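Local coordinates for protein hydrogenase 3 maturation protease (Escherichia coli, PDB 2E85) that cleaves a C-terminal peptide from the precursor of the hydrogenase 3 large subunit HycE, a step in maturation of that enzyme, at residues D83-F88 against P96-I101. The protein carries 1 engineered substitution. Numbering follows the deposited sequence.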
loop_
_atom_site.group_PDB
_atom_site.type_symbol
_atom_site.label_atom_id
_atom_site.label_comp_id
_atom_site.label_asym_id
_atom_site.label_seq_id
_atom_site.Cartn_x
_atom_site.Cartn_y
_atom_site.Cartn_z
ATOM N N ASP B 83 -9.827 12.840 5.807
ATOM C CA ASP B 83 -9.825 13.686 4.619
ATOM C C ASP B 83 -8.884 13.094 3.582
ATOM O O ASP B 83 -9.186 13.107 2.390
ATOM C CB ASP B 83 -9.432 15.120 4.974
ATOM C CG ASP B 83 -10.554 15.856 5.698
ATOM O OD1 ASP B 83 -11.741 15.589 5.379
ATOM O OD2 ASP B 83 -10.263 16.669 6.593
ATOM N N ILE B 84 -7.763 12.544 4.035
ATOM C CA ILE B 84 -6.943 11.706 3.138
ATOM C C ILE B 84 -7.760 10.646 2.398
ATOM O O ILE B 84 -7.630 10.529 1.184
ATOM C CB ILE B 84 -5.744 11.068 3.870
ATOM C CG1 ILE B 84 -4.874 12.189 4.455
ATOM C CG2 ILE B 84 -4.910 10.179 2.919
ATOM C CD1 ILE B 84 -4.007 13.014 3.522
ATOM N N ALA B 85 -8.618 9.912 3.118
ATOM C CA ALA B 85 -9.482 8.902 2.499
ATOM C C ALA B 85 -10.520 9.494 1.534
ATOM O O ALA B 85 -10.688 9.023 0.390
ATOM C CB ALA B 85 -10.151 8.042 3.587
ATOM N N GLU B 86 -11.203 10.537 1.998
ATOM C CA GLU B 86 -12.286 11.188 1.255
ATOM C C GLU B 86 -11.835 11.869 -0.024
ATOM O O GLU B 86 -12.606 11.963 -0.990
ATOM C CB GLU B 86 -13.007 12.197 2.160
ATOM C CG GLU B 86 -14.058 11.565 3.052
ATOM C CD GLU B 86 -14.814 12.557 3.937
ATOM O OE1 GLU B 86 -15.095 13.700 3.490
ATOM O OE2 GLU B 86 -15.165 12.162 5.073
ATOM N N MET B 87 -10.597 12.358 -0.008
ATOM C CA MET B 87 -9.997 13.067 -1.106
ATOM C C MET B 87 -9.468 12.104 -2.206
ATOM O O MET B 87 -9.110 12.556 -3.275
ATOM C CB MET B 87 -8.826 13.929 -0.616
ATOM C CG MET B 87 -9.136 15.119 0.335
ATOM S SD MET B 87 -7.560 15.881 0.910
ATOM C CE MET B 87 -7.068 16.698 -0.597
ATOM N N PHE B 88 -9.422 10.811 -1.913
ATOM C CA PHE B 88 -8.762 9.786 -2.774
ATOM C C PHE B 88 -7.322 10.167 -3.111
ATOM O O PHE B 88 -6.862 10.014 -4.258
ATOM C CB PHE B 88 -9.575 9.485 -4.051
ATOM C CG PHE B 88 -10.915 8.859 -3.779
ATOM C CD1 PHE B 88 -11.056 7.466 -3.723
ATOM C CD2 PHE B 88 -12.039 9.661 -3.563
ATOM C CE1 PHE B 88 -12.309 6.881 -3.463
ATOM C CE2 PHE B 88 -13.291 9.090 -3.294
ATOM C CZ PHE B 88 -13.425 7.698 -3.240
ATOM N N PRO B 96 -4.310 3.823 -2.437
ATOM C CA PRO B 96 -4.901 4.921 -1.656
ATOM C C PRO B 96 -4.090 5.224 -0.393
ATOM O O PRO B 96 -3.775 4.341 0.401
ATOM C CB PRO B 96 -6.311 4.415 -1.317
ATOM C CG PRO B 96 -6.295 2.958 -1.593
ATOM C CD PRO B 96 -5.205 2.663 -2.554
ATOM N N LEU B 97 -3.719 6.484 -0.225
ATOM C CA LEU B 97 -2.826 6.827 0.874
ATOM C C LEU B 97 -3.414 6.512 2.257
ATOM O O LEU B 97 -2.665 6.200 3.186
ATOM C CB LEU B 97 -2.412 8.298 0.789
ATOM C CG LEU B 97 -1.372 8.761 1.804
ATOM C CD1 LEU B 97 -0.076 7.980 1.721
ATOM C CD2 LEU B 97 -1.113 10.235 1.653
ATOM N N ASN B 98 -4.737 6.589 2.397
ATOM C CA ASN B 98 -5.373 6.341 3.689
ATOM C C ASN B 98 -5.090 4.928 4.186
ATOM O O ASN B 98 -5.018 4.707 5.392
ATOM C CB ASN B 98 -6.866 6.639 3.656
ATOM C CG ASN B 98 -7.676 5.511 3.066
ATOM O OD1 ASN B 98 -7.690 5.299 1.854
ATOM N ND2 ASN B 98 -8.345 4.761 3.933
ATOM N N TYR B 99 -4.899 3.989 3.256
ATOM C CA TYR B 99 -4.571 2.604 3.635
ATOM C C TYR B 99 -3.291 2.564 4.461
ATOM O O TYR B 99 -3.264 1.990 5.548
ATOM C CB TYR B 99 -4.507 1.671 2.406
ATOM C CG TYR B 99 -5.799 0.904 2.191
ATOM C CD1 TYR B 99 -7.027 1.538 2.333
ATOM C CD2 TYR B 99 -5.791 -0.462 1.889
ATOM C CE1 TYR B 99 -8.228 0.847 2.161
ATOM C CE2 TYR B 99 -6.996 -1.169 1.728
ATOM C CZ TYR B 99 -8.204 -0.506 1.858
ATOM O OH TYR B 99 -9.404 -1.162 1.704
ATOM N N LEU B 100 -2.248 3.220 3.962
ATOM C CA LEU B 100 -0.966 3.272 4.655
ATOM C C LEU B 100 -1.063 4.038 5.957
ATOM O O LEU B 100 -0.556 3.575 6.968
ATOM C CB LEU B 100 0.097 3.926 3.794
ATOM C CG LEU B 100 0.421 3.266 2.462
ATOM C CD1 LEU B 100 -0.810 3.372 1.587
ATOM C CD2 LEU B 100 1.593 3.987 1.818
ATOM N N ILE B 101 -1.712 5.205 5.925
ATOM C CA ILE B 101 -1.801 6.062 7.126
ATOM C C ILE B 101 -2.592 5.385 8.240
ATOM O O ILE B 101 -2.158 5.382 9.398
ATOM C CB ILE B 101 -2.465 7.439 6.831
ATOM C CG1 ILE B 101 -1.725 8.169 5.704
ATOM C CG2 ILE B 101 -2.521 8.306 8.109
ATOM C CD1 ILE B 101 -0.236 8.519 5.948
HETATM O O HOH W 1 -6.476 7.989 0.282
HETATM O O HOH W 2 -8.905 6.914 -0.540
#
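Ala85 and Asn98 meet where two helices of this alpha/beta fold, built on a mixed sheet, come together: the short helix 81-86, closed by a Schellman motif with Phe88 at positive phi, and the first turn of helix 97-108. The CA atoms of Ala85 and Asn98 are 5.0 Å apart, a close approach that suits a residue as small as alanine. The Ala85 methyl CB lies 3.6 Å from Asn98 CB and equally near its CG, so it rests against the root of the amide. Beside this pair, Ile84 sends CG2 across to Leu97 CB at 3.8 Å. With CG1 beside the backbone N (chi1 -59°), CG2 stands anti to that N and lies against Leu97 and the backbone N of Asn98. Branched aliphatic residues fit here because Phe113 of strand 111-116 touches both Ile84 and Leu97, extending the apolar seam down to the sheet.

No direct hydrogen bond joins the segments; two waters bridge them. One accepts from Asn98 N and lies within hydrogen-bonding distance of Ile84 O; the second is similarly placed near Ala85 O (2.9 Å) and Asn98 OD1, though each has more acceptors in reach than protons to give. In Asn98, chi1 of 81° sets the amide carbon against Ala85, and chi2 of -75° turns OD1 to the second water's side, while Arg54 of the second subunit also bonds OD1 and Asp102 takes ND2. Replacing Asn98 by alanine is likely to leave Arg54 of the second subunit without its acceptor and Asp102 without its donor, and to take away one anchor of the second water. Leu97 also lies about 6 Å, side chain to side chain, from Asp65, which binds calcium here and, by similarity, nickel. In the Schellman turn, Phe88 N donates to Ala85 O at 3.2 Å, the same oxygen that the second water approaches.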